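Side-chain contacts in trilobed Protease (Pyrococcus furiosus, PDB 2GOP), which probably cleaves peptides, and carries a seven-bladed beta-propeller domain of open Velcro topology, the part described here: residues R56-A61 with W88-E93; R107-N112 with L118-F123; T152-F157 with I183-P188; V275-F280 with G292-I297. All blocks are in the same frame, centred on the assembly; numbering follows the deposited sequence. Where two conformers were deposited one is given.

Contact 1: residues R56-A61 with W88-E93; sequences RFIENA and WVADLE
The flat group here is the guanidinium of Arg56, met obliquely by a methyl of Leu92: its NH2 lies 4.3 Å from Leu92 CD1. The meeting belongs to the packing of adjacent blades in a beta-propeller, where the outermost strand 55-59 of one four-stranded sheet lies against strand 84-91, the third strand of the next. The sheets face each other through side chains, with Ile58 CA still 8.8 Å from Ala90 CA. The arginine bridges the 9.3 Å between Arg56 CA and Leu92 CA because its chain runs straight through CG (chi2 -170°), then bends at CD (chi3 -88°), bringing the guanidinium over to Leu92, just beyond the end of its strand. Leu26 and Ile47 of the first blade touch both residues, which gives this partly exposed end an apolar lining. Deeper in, Ile73 lies against both Ile58 and Ala90. There the longer branch of Ile58 leaves beside its backbone N and ends on the small alanine, with Ile58 CD1 4.2 Å from Ala90 CB.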
loop_
_atom_site.group_PDB
_atom_site.type_symbol
_atom_site.label_atom_id
_atom_site.label_comp_id
_atom_site.label_asym_id
_atom_site.label_seq_id
_atom_site.Cartn_x
_atom_site.Cartn_y
_atom_site.Cartn_z
ATOM N N ARG A 56 -14.407 -4.454 31.596
ATOM C CA ARG A 56 -13.258 -3.831 32.237
ATOM C C ARG A 56 -12.684 -2.831 31.245
ATOM O O ARG A 56 -12.867 -2.981 30.047
ATOM C CB ARG A 56 -12.228 -4.890 32.655
ATOM C CG ARG A 56 -12.700 -5.730 33.850
ATOM C CD ARG A 56 -11.599 -6.624 34.435
ATOM N NE ARG A 56 -11.358 -7.989 33.915
ATOM C CZ ARG A 56 -11.983 -8.652 32.933
ATOM N NH1 ARG A 56 -12.995 -8.157 32.219
ATOM N NH2 ARG A 56 -11.566 -9.885 32.657
ATOM N N PHE A 57 -12.013 -1.805 31.749
ATOM C CA PHE A 57 -11.543 -0.708 30.908
ATOM C C PHE A 57 -10.066 -0.413 31.163
ATOM O O PHE A 57 -9.604 -0.475 32.303
ATOM C CB PHE A 57 -12.386 0.549 31.165
ATOM C CG PHE A 57 -13.862 0.353 30.926
ATOM C CD1 PHE A 57 -14.403 0.513 29.659
ATOM C CD2 PHE A 57 -14.712 0.008 31.970
ATOM C CE1 PHE A 57 -15.761 0.322 29.426
ATOM C CE2 PHE A 57 -16.073 -0.175 31.746
ATOM C CZ PHE A 57 -16.591 -0.016 30.466
ATOM N N ILE A 58 -9.328 -0.124 30.095
ATOM C CA ILE A 58 -7.989 0.445 30.204
ATOM C C ILE A 58 -7.970 1.765 29.437
ATOM O O ILE A 58 -8.108 1.784 28.211
ATOM C CB ILE A 58 -6.906 -0.497 29.648
ATOM C CG1 ILE A 58 -6.937 -1.856 30.360
ATOM C CG2 ILE A 58 -5.543 0.145 29.791
ATOM C CD1 ILE A 58 -5.979 -2.901 29.745
ATOM N N GLU A 59 -7.813 2.867 30.163
ATOM C CA GLU A 59 -7.854 4.205 29.566
ATOM C C GLU A 59 -6.612 4.500 28.731
ATOM O O GLU A 59 -5.534 3.958 28.992
ATOM C CB GLU A 59 -7.982 5.282 30.647
ATOM C CG GLU A 59 -9.388 5.493 31.191
ATOM C CD GLU A 59 -9.427 6.521 32.321
ATOM O OE1 GLU A 59 -8.762 7.577 32.200
ATOM O OE2 GLU A 59 -10.126 6.273 33.330
ATOM N N ASN A 60 -6.772 5.371 27.735
ATOM C CA ASN A 60 -5.643 5.921 27.000
ATOM C C ASN A 60 -4.777 4.821 26.379
ATOM O O ASN A 60 -3.561 4.802 26.547
ATOM C CB ASN A 60 -4.818 6.826 27.934
ATOM C CG ASN A 60 -3.699 7.564 27.213
ATOM O OD1 ASN A 60 -3.717 7.716 25.986
ATOM N ND2 ASN A 60 -2.713 8.026 27.979
ATOM N N ALA A 61 -5.415 3.920 25.644
ATOM C CA ALA A 61 -4.743 2.729 25.135
ATOM C C ALA A 61 -5.359 2.234 23.830
ATOM O O ALA A 61 -6.561 2.389 23.604
ATOM C CB ALA A 61 -4.807 1.625 26.179
ATOM N N TRP A 88 2.773 -1.683 27.019
ATOM C CA TRP A 88 2.390 -1.944 28.388
ATOM C C TRP A 88 1.865 -3.368 28.500
ATOM O O TRP A 88 1.420 -3.961 27.512
ATOM C CB TRP A 88 1.259 -0.996 28.810
ATOM C CG TRP A 88 1.701 0.373 29.152
ATOM C CD1 TRP A 88 2.266 1.287 28.317
ATOM C CD2 TRP A 88 1.601 1.004 30.432
ATOM N NE1 TRP A 88 2.533 2.445 28.999
ATOM C CE2 TRP A 88 2.135 2.297 30.302
ATOM C CE3 TRP A 88 1.112 0.597 31.679
ATOM C CZ2 TRP A 88 2.207 3.187 31.374
ATOM C CZ3 TRP A 88 1.185 1.477 32.734
ATOM C CH2 TRP A 88 1.720 2.758 32.577
ATOM N N VAL A 89 1.890 -3.891 29.718
ATOM C CA VAL A 89 1.240 -5.152 30.038
ATOM C C VAL A 89 0.425 -4.988 31.324
ATOM O O VAL A 89 0.938 -4.503 32.326
ATOM C CB VAL A 89 2.277 -6.293 30.190
ATOM C CG1 VAL A 89 1.581 -7.595 30.573
ATOM C CG2 VAL A 89 3.054 -6.469 28.880
ATOM N N ALA A 90 -0.848 -5.376 31.266
ATOM C CA ALA A 90 -1.732 -5.371 32.422
ATOM C C ALA A 90 -2.007 -6.803 32.847
ATOM O O ALA A 90 -2.264 -7.683 32.021
ATOM C CB ALA A 90 -3.038 -4.670 32.098
ATOM N N ASP A 91 -1.950 -7.022 34.149
ATOM C CA ASP A 91 -2.225 -8.309 34.734
ATOM C C ASP A 91 -3.666 -8.290 35.226
ATOM O O ASP A 91 -3.986 -7.637 36.221
ATOM C CB ASP A 91 -1.247 -8.560 35.870
ATOM C CG ASP A 91 -1.231 -9.996 36.313
ATOM O OD1 ASP A 91 -2.308 -10.523 36.677
ATOM O OD2 ASP A 91 -0.133 -10.595 36.300
ATOM N N LEU A 92 -4.534 -8.997 34.512
ATOM C CA LEU A 92 -5.966 -8.981 34.807
ATOM C C LEU A 92 -6.311 -9.670 36.138
ATOM O O LEU A 92 -7.375 -9.414 36.704
ATOM C CB LEU A 92 -6.762 -9.633 33.667
ATOM C CG LEU A 92 -6.628 -9.039 32.258
ATOM C CD1 LEU A 92 -7.529 -9.794 31.314
ATOM C CD2 LEU A 92 -6.975 -7.560 32.232
ATOM N N GLU A 93 -5.414 -10.524 36.632
ATOM C CA GLU A 93 -5.598 -11.199 37.925
ATOM C C GLU A 93 -5.180 -10.307 39.089
ATOM O O GLU A 93 -5.943 -10.131 40.059
ATOM C CB GLU A 93 -4.804 -12.508 37.969
ATOM C CG GLU A 93 -5.113 -13.431 36.802
ATOM C CD GLU A 93 -4.726 -14.875 37.060
ATOM O OE1 GLU A 93 -3.589 -15.123 37.525
ATOM O OE2 GLU A 93 -5.564 -15.763 36.778
#

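Contact 2: residues R107-N112 with L118-F123; sequences RSLEWN and LLIVGF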
loop_
_atom_site.group_PDB
_atom_site.type_symbol
_atom_site.label_atom_id
_atom_site.label_comp_id
_atom_site.label_asym_id
_atom_site.label_seq_id
_atom_site.Cartn_x
_atom_site.Cartn_y
_atom_site.Cartn_z
ATOM N N ARG A 107 4.748 -1.586 14.926
ATOM C CA ARG A 107 4.106 -2.221 13.771
ATOM C C ARG A 107 3.197 -3.371 14.205
ATOM O O ARG A 107 2.090 -3.510 13.699
ATOM C CB ARG A 107 5.153 -2.746 12.781
ATOM C CG ARG A 107 4.571 -3.209 11.451
ATOM C CD ARG A 107 5.538 -4.077 10.678
ATOM N NE ARG A 107 5.194 -4.163 9.256
ATOM C CZ ARG A 107 5.587 -3.299 8.313
ATOM N NH1 ARG A 107 6.336 -2.234 8.617
ATOM N NH2 ARG A 107 5.222 -3.496 7.046
ATOM N N SER A 108 3.672 -4.216 15.110
ATOM C CA SER A 108 2.861 -5.344 15.579
ATOM C C SER A 108 3.171 -5.725 17.011
ATOM O O SER A 108 4.242 -5.412 17.546
ATOM C CB SER A 108 3.059 -6.561 14.692
ATOM O OG SER A 108 4.429 -6.909 14.638
ATOM N N LEU A 109 2.213 -6.431 17.604
ATOM C CA LEU A 109 2.255 -6.827 19.000
ATOM C C LEU A 109 1.538 -8.165 19.119
ATOM O O LEU A 109 0.364 -8.244 18.791
ATOM C CB LEU A 109 1.549 -5.763 19.828
ATOM C CG LEU A 109 1.545 -5.914 21.342
ATOM C CD1 LEU A 109 2.986 -5.965 21.884
ATOM C CD2 LEU A 109 0.741 -4.751 21.917
ATOM N N GLU A 110 2.246 -9.222 19.529
ATOM C CA GLU A 110 1.697 -10.584 19.449
ATOM C C GLU A 110 2.220 -11.443 20.587
ATOM O O GLU A 110 3.416 -11.507 20.816
ATOM C CB GLU A 110 2.053 -11.256 18.104
ATOM C CG GLU A 110 1.377 -12.629 17.869
ATOM C CD GLU A 110 1.848 -13.416 16.614
ATOM O OE1 GLU A 110 2.860 -13.075 15.955
ATOM O OE2 GLU A 110 1.170 -14.415 16.291
ATOM N N TRP A 111 1.304 -12.107 21.278
ATOM C CA TRP A 111 1.651 -13.051 22.311
ATOM C C TRP A 111 2.086 -14.364 21.703
ATOM O O TRP A 111 1.505 -14.826 20.722
ATOM C CB TRP A 111 0.446 -13.350 23.202
ATOM C CG TRP A 111 0.100 -12.280 24.167
ATOM C CD1 TRP A 111 -0.916 -11.400 24.056
ATOM C CD2 TRP A 111 0.740 -12.003 25.418
ATOM N NE1 TRP A 111 -0.948 -10.576 25.151
ATOM C CE2 TRP A 111 0.059 -10.926 26.003
ATOM C CE3 TRP A 111 1.824 -12.559 26.099
ATOM C CZ2 TRP A 111 0.424 -10.383 27.242
ATOM C CZ3 TRP A 111 2.190 -12.016 27.325
ATOM C CH2 TRP A 111 1.485 -10.940 27.885
ATOM N N ASN A 112 3.094 -14.969 22.326
ATOM C CA ASN A 112 3.398 -16.379 22.150
ATOM C C ASN A 112 2.272 -17.237 22.750
ATOM O O ASN A 112 1.578 -16.809 23.671
ATOM C CB ASN A 112 4.741 -16.694 22.817
ATOM C CG ASN A 112 5.167 -18.130 22.615
ATOM O OD1 ASN A 112 4.565 -19.041 23.179
ATOM N ND2 ASN A 112 6.202 -18.342 21.797
ATOM N N LEU A 118 6.262 -12.187 24.467
ATOM C CA LEU A 118 5.585 -11.172 23.688
ATOM C C LEU A 118 6.516 -10.682 22.560
ATOM O O LEU A 118 7.658 -10.271 22.818
ATOM C CB LEU A 118 5.196 -10.042 24.637
ATOM C CG LEU A 118 4.241 -8.932 24.213
ATOM C CD1 LEU A 118 2.915 -9.479 23.679
ATOM C CD2 LEU A 118 4.028 -7.997 25.407
ATOM N N LEU A 119 6.044 -10.777 21.315
ATOM C CA LEU A 119 6.791 -10.293 20.148
ATOM C C LEU A 119 6.336 -8.882 19.803
ATOM O O LEU A 119 5.162 -8.656 19.503
ATOM C CB LEU A 119 6.580 -11.188 18.928
ATOM C CG LEU A 119 7.285 -10.717 17.632
ATOM C CD1 LEU A 119 8.810 -10.729 17.814
ATOM C CD2 LEU A 119 6.855 -11.548 16.419
ATOM N N ILE A 120 7.283 -7.946 19.845
ATOM C CA ILE A 120 7.059 -6.561 19.460
ATOM C C ILE A 120 7.911 -6.246 18.237
ATOM O O ILE A 120 9.129 -6.472 18.236
ATOM C CB ILE A 120 7.465 -5.590 20.596
ATOM C CG1 ILE A 120 6.764 -5.970 21.912
ATOM C CG2 ILE A 120 7.137 -4.138 20.214
ATOM C CD1 ILE A 120 7.503 -5.525 23.128
ATOM N N VAL A 121 7.271 -5.719 17.194
ATOM C CA VAL A 121 7.985 -5.246 16.012
ATOM C C VAL A 121 7.712 -3.744 15.811
ATOM O O VAL A 121 6.577 -3.280 15.900
ATOM C CB VAL A 121 7.632 -6.074 14.750
ATOM C CG1 VAL A 121 8.457 -5.615 13.564
ATOM C CG2 VAL A 121 7.850 -7.567 15.021
ATOM N N GLY A 122 8.773 -2.988 15.574
ATOM C CA GLY A 122 8.660 -1.549 15.499
ATOM C C GLY A 122 9.959 -0.861 15.152
ATOM O O GLY A 122 10.884 -1.476 14.609
ATOM N N PHE A 123 10.011 0.430 15.460
ATOM C CA PHE A 123 11.132 1.278 15.091
ATOM C C PHE A 123 11.694 1.955 16.321
ATOM O O PHE A 123 10.965 2.580 17.097
ATOM C CB PHE A 123 10.683 2.289 14.049
ATOM C CG PHE A 123 10.293 1.650 12.757
ATOM C CD1 PHE A 123 8.996 1.184 12.562
ATOM C CD2 PHE A 123 11.235 1.451 11.758
ATOM C CE1 PHE A 123 8.637 0.563 11.383
ATOM C CE2 PHE A 123 10.887 0.838 10.569
ATOM C CZ PHE A 123 9.584 0.398 10.378
HETATM O O HOH W 1 4.579 -8.798 16.688
#
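The CD1 methyl of Leu118 is a bump resting on one flat face of the Trp111 indole, 3.9 Å from the centroid of the five-membered ring and 15° off the ring normal; with its CG opposite the backbone N (chi1 -168°), Leu118 carries CD1 there. On the same side of this antiparallel hairpin, Leu109 CD1 fills the notch between Leu118 and Ile120, 3.9 Å from Leu118 CD1 and 3.8 Å from Ile120 CG1. An alanine in place of Trp111 is likely to open a gap beside the leucine methyl and leave the carbonyl of Arg65, bonded by the indole NE1, without that donor. On the other side, Ser108 OG lies 3.3 Å from Val121 CB and, through a water, reaches Leu119 O. At a classic beta bulge, Val121 O accepts from Arg107 N at 2.7 Å and Ser108 N at 3.2 Å. Strand 151-158 flanks 117-123; strand 72-79 of the preceding blade packs on the sheet face with Leu109 and Trp111, 175-179 of the next on that with Glu110.

Contact 3: residues T152-F157 with I183-P188; sequences TTFWIF and IVVNVP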
loop_
_atom_site.group_PDB
_atom_site.type_symbol
_atom_site.label_atom_id
_atom_site.label_comp_id
_atom_site.label_asym_id
_atom_site.label_seq_id
_atom_site.Cartn_x
_atom_site.Cartn_y
_atom_site.Cartn_z
ATOM N N THR A 152 14.000 -2.098 10.991
ATOM C CA THR A 152 12.900 -2.604 11.799
ATOM C C THR A 152 13.525 -3.365 12.944
ATOM O O THR A 152 14.432 -4.168 12.730
ATOM C CB THR A 152 11.976 -3.549 11.005
ATOM O OG1 THR A 152 11.614 -2.941 9.754
ATOM C CG2 THR A 152 10.713 -3.862 11.815
ATOM N N THR A 153 13.064 -3.091 14.161
ATOM C CA THR A 153 13.530 -3.807 15.347
ATOM C C THR A 153 12.492 -4.815 15.850
ATOM O O THR A 153 11.293 -4.520 15.933
ATOM C CB THR A 153 13.912 -2.828 16.477
ATOM O OG1 THR A 153 14.953 -1.959 16.019
ATOM C CG2 THR A 153 14.395 -3.574 17.701
ATOM N N PHE A 154 12.984 -6.009 16.159
ATOM C CA PHE A 154 12.196 -7.093 16.730
ATOM C C PHE A 154 12.626 -7.309 18.192
ATOM O O PHE A 154 13.800 -7.576 18.470
ATOM C CB PHE A 154 12.415 -8.388 15.938
ATOM C CG PHE A 154 11.942 -8.332 14.485
ATOM C CD1 PHE A 154 12.593 -7.537 13.551
ATOM C CD2 PHE A 154 10.874 -9.119 14.054
ATOM C CE1 PHE A 154 12.175 -7.501 12.220
ATOM C CE2 PHE A 154 10.458 -9.082 12.736
ATOM C CZ PHE A 154 11.125 -8.273 11.811
ATOM N N TRP A 155 11.674 -7.199 19.117
ATOM C CA TRP A 155 11.923 -7.492 20.523
ATOM C C TRP A 155 11.096 -8.694 20.977
ATOM O O TRP A 155 9.891 -8.766 20.707
ATOM C CB TRP A 155 11.509 -6.327 21.417
ATOM C CG TRP A 155 12.205 -5.025 21.246
ATOM C CD1 TRP A 155 13.304 -4.603 21.909
ATOM C CD2 TRP A 155 11.766 -3.912 20.444
ATOM N NE1 TRP A 155 13.616 -3.310 21.538
ATOM C CE2 TRP A 155 12.681 -2.869 20.641
ATOM C CE3 TRP A 155 10.703 -3.716 19.550
ATOM C CZ2 TRP A 155 12.570 -1.639 19.981
ATOM C CZ3 TRP A 155 10.592 -2.501 18.904
ATOM C CH2 TRP A 155 11.530 -1.481 19.113
ATOM N N ILE A 156 11.730 -9.619 21.688
ATOM C CA ILE A 156 10.995 -10.632 22.434
ATOM C C ILE A 156 11.079 -10.253 23.904
ATOM O O ILE A 156 12.167 -10.185 24.472
ATOM C CB ILE A 156 11.549 -12.045 22.211
ATOM C CG1 ILE A 156 11.478 -12.409 20.722
ATOM C CG2 ILE A 156 10.752 -13.074 23.010
ATOM C CD1 ILE A 156 11.883 -13.850 20.433
ATOM N N PHE A 157 9.927 -9.958 24.492
ATOM C CA PHE A 157 9.842 -9.625 25.894
ATOM C C PHE A 157 9.249 -10.806 26.659
ATOM O O PHE A 157 8.300 -11.446 26.206
ATOM C CB PHE A 157 8.975 -8.381 26.103
ATOM C CG PHE A 157 9.067 -7.825 27.489
ATOM C CD1 PHE A 157 10.056 -6.904 27.815
ATOM C CD2 PHE A 157 8.194 -8.248 28.483
ATOM C CE1 PHE A 157 10.153 -6.405 29.097
ATOM C CE2 PHE A 157 8.300 -7.751 29.776
ATOM C CZ PHE A 157 9.273 -6.833 30.075
ATOM N N ILE A 183 10.340 -17.389 15.226
ATOM C CA ILE A 183 9.766 -16.223 14.592
ATOM C C ILE A 183 9.992 -16.341 13.089
ATOM O O ILE A 183 11.113 -16.599 12.621
ATOM C CB ILE A 183 10.370 -14.906 15.140
ATOM C CG1 ILE A 183 10.073 -14.775 16.645
ATOM C CG2 ILE A 183 9.778 -13.711 14.421
ATOM C CD1 ILE A 183 11.080 -13.922 17.370
ATOM N N VAL A 184 8.909 -16.178 12.340
ATOM C CA VAL A 184 8.980 -16.169 10.882
ATOM C C VAL A 184 9.104 -14.713 10.461
ATOM O O VAL A 184 8.267 -13.900 10.815
ATOM C CB VAL A 184 7.722 -16.794 10.276
ATOM C CG1 VAL A 184 7.689 -16.610 8.745
ATOM C CG2 VAL A 184 7.651 -18.271 10.681
ATOM N N VAL A 185 10.145 -14.406 9.700
ATOM C CA VAL A 185 10.505 -13.031 9.397
ATOM C C VAL A 185 10.454 -12.776 7.901
ATOM O O VAL A 185 11.126 -13.461 7.124
ATOM C CB VAL A 185 11.904 -12.703 9.926
ATOM C CG1 VAL A 185 12.284 -11.256 9.610
ATOM C CG2 VAL A 185 11.967 -12.953 11.439
ATOM N N ASN A 186 9.648 -11.779 7.524
ATOM C CA ASN A 186 9.512 -11.318 6.152
ATOM C C ASN A 186 10.394 -10.097 5.931
ATOM O O ASN A 186 10.239 -9.099 6.620
ATOM C CB ASN A 186 8.061 -10.936 5.855
ATOM C CG ASN A 186 7.079 -11.999 6.275
ATOM O OD1 ASN A 186 7.150 -13.118 5.801
ATOM N ND2 ASN A 186 6.127 -11.642 7.140
ATOM N N VAL A 187 11.295 -10.187 4.955
ATOM C CA VAL A 187 12.195 -9.093 4.599
ATOM C C VAL A 187 12.019 -8.772 3.112
ATOM O O VAL A 187 12.036 -9.682 2.279
ATOM C CB VAL A 187 13.672 -9.485 4.888
ATOM C CG1 VAL A 187 14.624 -8.331 4.594
ATOM C CG2 VAL A 187 13.819 -9.920 6.346
ATOM N N PRO A 188 11.846 -7.483 2.763
ATOM C CA PRO A 188 11.679 -7.172 1.347
ATOM C C PRO A 188 12.904 -7.594 0.545
ATOM O O PRO A 188 14.024 -7.353 0.972
ATOM C CB PRO A 188 11.538 -5.645 1.331
ATOM C CG PRO A 188 11.116 -5.286 2.704
ATOM C CD PRO A 188 11.803 -6.268 3.593
#
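Phe154 and Val185 mark the closest pass of two extended strands that run in roughly opposite directions but belong to different sheets. Their CA atoms stand 9.6 Å apart, too far for backbone pairing, so the strands meet through side chains alone, as neighbouring propeller blades do. Two residues of each strand point across: Phe154 and Ile156 from one, Ile183 and Val185 from the other. Phe154 carries the largest share. With CG anti to its carbonyl carbon (chi1 -64°), the ring reaches out from strand 151-158 so that CZ comes to 3.9 Å from Val185 CG1, the two side chains arriving from opposite directions and the methyl meeting the ring obliquely. Ile156 and Ile183 approach tip to tip through their CD1 methyls; the modelled separation is too short to be real, so the detail of this fit is doubtful. All four residues are buried and all four groups that meet are hydrocarbon. Within its own blade Phe154 also stacks on Phe168 of strand 163-171 and touches Val121 of strand 117-123. In the next blade, Trp178 of strand 175-179 touches both isoleucines, while strand 200-206 packs on Val184 from strand 182-188.

Contact 4: residues V275-F280 with G292-I297; sequences VYFTLF and GEIKPI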
loop_
_atom_site.group_PDB
_atom_site.type_symbol
_atom_site.label_atom_id
_atom_site.label_comp_id
_atom_site.label_asym_id
_atom_site.label_seq_id
_atom_site.Cartn_x
_atom_site.Cartn_y
_atom_site.Cartn_z
ATOM N N VAL A 275 -8.921 -21.457 7.813
ATOM C CA VAL A 275 -8.528 -20.114 7.483
ATOM C C VAL A 275 -9.767 -19.243 7.462
ATOM O O VAL A 275 -10.754 -19.562 6.805
ATOM C CB VAL A 275 -7.772 -20.059 6.131
ATOM C CG1 VAL A 275 -7.482 -18.609 5.727
ATOM C CG2 VAL A 275 -6.469 -20.850 6.226
ATOM N N TYR A 276 -9.689 -18.144 8.205
ATOM C CA TYR A 276 -10.759 -17.191 8.342
ATOM C C TYR A 276 -10.300 -15.941 7.615
ATOM O O TYR A 276 -9.182 -15.469 7.837
ATOM C CB TYR A 276 -10.988 -16.894 9.830
ATOM C CG TYR A 276 -11.415 -18.105 10.653
ATOM C CD1 TYR A 276 -10.499 -19.057 11.054
ATOM C CD2 TYR A 276 -12.738 -18.274 11.039
ATOM C CE1 TYR A 276 -10.888 -20.153 11.802
ATOM C CE2 TYR A 276 -13.138 -19.370 11.790
ATOM C CZ TYR A 276 -12.209 -20.303 12.175
ATOM O OH TYR A 276 -12.600 -21.396 12.917
ATOM N N PHE A 277 -11.149 -15.406 6.747
ATOM C CA PHE A 277 -10.737 -14.310 5.894
ATOM C C PHE A 277 -11.902 -13.492 5.375
ATOM O O PHE A 277 -13.031 -13.963 5.297
ATOM C CB PHE A 277 -9.929 -14.852 4.708
ATOM C CG PHE A 277 -10.726 -15.728 3.802
ATOM C CD1 PHE A 277 -10.922 -17.072 4.107
ATOM C CD2 PHE A 277 -11.304 -15.216 2.650
ATOM C CE1 PHE A 277 -11.671 -17.879 3.278
ATOM C CE2 PHE A 277 -12.065 -16.034 1.823
ATOM C CZ PHE A 277 -12.244 -17.364 2.148
ATOM N N THR A 278 -11.580 -12.256 5.011
ATOM C CA THR A 278 -12.552 -11.343 4.430
ATOM C C THR A 278 -12.295 -11.199 2.941
ATOM O O THR A 278 -11.149 -11.219 2.480
ATOM C CB THR A 278 -12.529 -9.947 5.093
ATOM O OG1 THR A 278 -11.223 -9.375 4.980
ATOM C CG2 THR A 278 -12.923 -10.037 6.572
ATOM N N LEU A 279 -13.391 -11.087 2.190
ATOM C CA LEU A 279 -13.367 -10.849 0.747
ATOM C C LEU A 279 -14.099 -9.553 0.441
ATOM O O LEU A 279 -15.105 -9.250 1.082
ATOM C CB LEU A 279 -14.062 -11.991 0.004
ATOM C CG LEU A 279 -13.264 -12.889 -0.938
ATOM C CD1 LEU A 279 -11.887 -13.257 -0.429
ATOM C CD2 LEU A 279 -14.108 -14.131 -1.215
ATOM N N PHE A 280 -13.575 -8.798 -0.526
ATOM C CA PHE A 280 -14.232 -7.610 -1.070
ATOM C C PHE A 280 -15.061 -8.044 -2.288
ATOM O O PHE A 280 -14.499 -8.464 -3.303
ATOM C CB PHE A 280 -13.206 -6.562 -1.497
ATOM C CG PHE A 280 -12.546 -5.841 -0.348
ATOM C CD1 PHE A 280 -11.705 -6.515 0.524
ATOM C CD2 PHE A 280 -12.750 -4.486 -0.159
ATOM C CE1 PHE A 280 -11.091 -5.852 1.572
ATOM C CE2 PHE A 280 -12.140 -3.812 0.886
ATOM C CZ PHE A 280 -11.307 -4.497 1.755
ATOM N N GLY A 292 -11.278 -26.528 3.377
ATOM C CA GLY A 292 -11.360 -27.441 2.248
ATOM C C GLY A 292 -12.436 -26.968 1.295
ATOM O O GLY A 292 -12.398 -27.285 0.107
ATOM N N GLU A 293 -13.409 -26.234 1.840
ATOM C CA GLU A 293 -14.389 -25.470 1.065
ATOM C C GLU A 293 -14.660 -24.143 1.768
ATOM O O GLU A 293 -14.412 -24.002 2.970
ATOM C CB GLU A 293 -15.698 -26.243 0.904
ATOM C CG GLU A 293 -16.559 -26.309 2.152
ATOM C CD GLU A 293 -17.688 -27.321 2.030
ATOM O OE1 GLU A 293 -17.592 -28.390 2.672
ATOM O OE2 GLU A 293 -18.669 -27.049 1.304
ATOM N N ILE A 294 -15.167 -23.172 1.016
ATOM C CA ILE A 294 -15.467 -21.848 1.564
ATOM C C ILE A 294 -16.925 -21.795 2.022
ATOM O O ILE A 294 -17.841 -22.147 1.272
ATOM C CB ILE A 294 -15.202 -20.730 0.539
ATOM C CG1 ILE A 294 -13.717 -20.686 0.176
ATOM C CG2 ILE A 294 -15.648 -19.387 1.081
ATOM C CD1 ILE A 294 -13.408 -19.823 -1.023
ATOM N N LYS A 295 -17.133 -21.368 3.262
ATOM C CA LYS A 295 -18.473 -21.178 3.788
ATOM C C LYS A 295 -18.549 -19.802 4.435
ATOM O O LYS A 295 -17.554 -19.327 5.008
ATOM C CB LYS A 295 -18.807 -22.274 4.791
ATOM C CG LYS A 295 -18.588 -23.692 4.265
ATOM C CD LYS A 295 -18.909 -24.735 5.333
ATOM C CE LYS A 295 -18.092 -26.025 5.162
ATOM N NZ LYS A 295 -18.084 -26.899 6.386
ATOM N N PRO A 296 -19.705 -19.129 4.305
ATOM C CA PRO A 296 -19.888 -17.804 4.886
ATOM C C PRO A 296 -20.008 -17.819 6.403
ATOM O O PRO A 296 -20.607 -18.737 6.963
ATOM C CB PRO A 296 -21.216 -17.336 4.274
ATOM C CG PRO A 296 -21.962 -18.595 4.013
ATOM C CD PRO A 296 -20.914 -19.575 3.580
ATOM N N ILE A 297 -19.421 -16.813 7.050
ATOM C CA ILE A 297 -19.662 -16.540 8.463
ATOM C C ILE A 297 -20.616 -15.347 8.610
ATOM O O ILE A 297 -21.639 -15.426 9.289
ATOM C CB ILE A 297 -18.347 -16.243 9.203
ATOM C CG1 ILE A 297 -17.539 -17.541 9.388
ATOM C CG2 ILE A 297 -18.636 -15.584 10.555
ATOM C CD1 ILE A 297 -16.145 -17.338 9.983
#
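Ile294 has the most surface covered, and what covers it is the ring of Phe277. The two cross at about a right angle, and the far end of the ring meets a broad patch of isoleucine: Phe277 CZ lies 4.1 Å from both Ile294 CG1 and CG2, and 4.2 Å from Ile294 CD1. Phe277 gets there by placing CG between its own backbone N and carbonyl carbon (chi1 64°). Along its own strand the ring has Val275 O and Leu279 CD1 at its edge, in plane. Leu258 touches both Phe277 and Ile294, and Tyr288 of the intervening strand lies on the isoleucine.

On the other face of the sheet Ile297, at the bend that follows Pro296, sends CD1 to the edge of the Tyr276 ring, 3.7 Å from Tyr276 CD2 and close to the ring plane. This pair also crosses at about a right angle. Tyr276 further touches Phe307 and Val309 of strand 303-309, in the following blade. Strand 284-290 runs between, so the contacts pass above and below it, joining the second strand to the fourth and to the bend after it in an antiparallel sheet, one blade of a beta-propeller.

Along the chain the four contacts come in series, round a ring of seven four-stranded antiparallel blades. Contacts 1 and 3 join adjacent blades face to face, whereas contacts 2 and 4 lie within single blades. The centres of contacts 2 and 3 are about 8 Å apart, as strands 117-123 and 151-158 are sheet neighbours. Contact 1, about 17 Å from contact 2 between centres, touches it through Val89 on Leu118 and Trp111. Contact 4 lies across the ring, about 32 Å from contact 1 between centres. Each blade is built from consecutive strands, and none from the chain start completes the last: the open Velcro arrangement, which probably leaves ring closure to packing between the first and last blades.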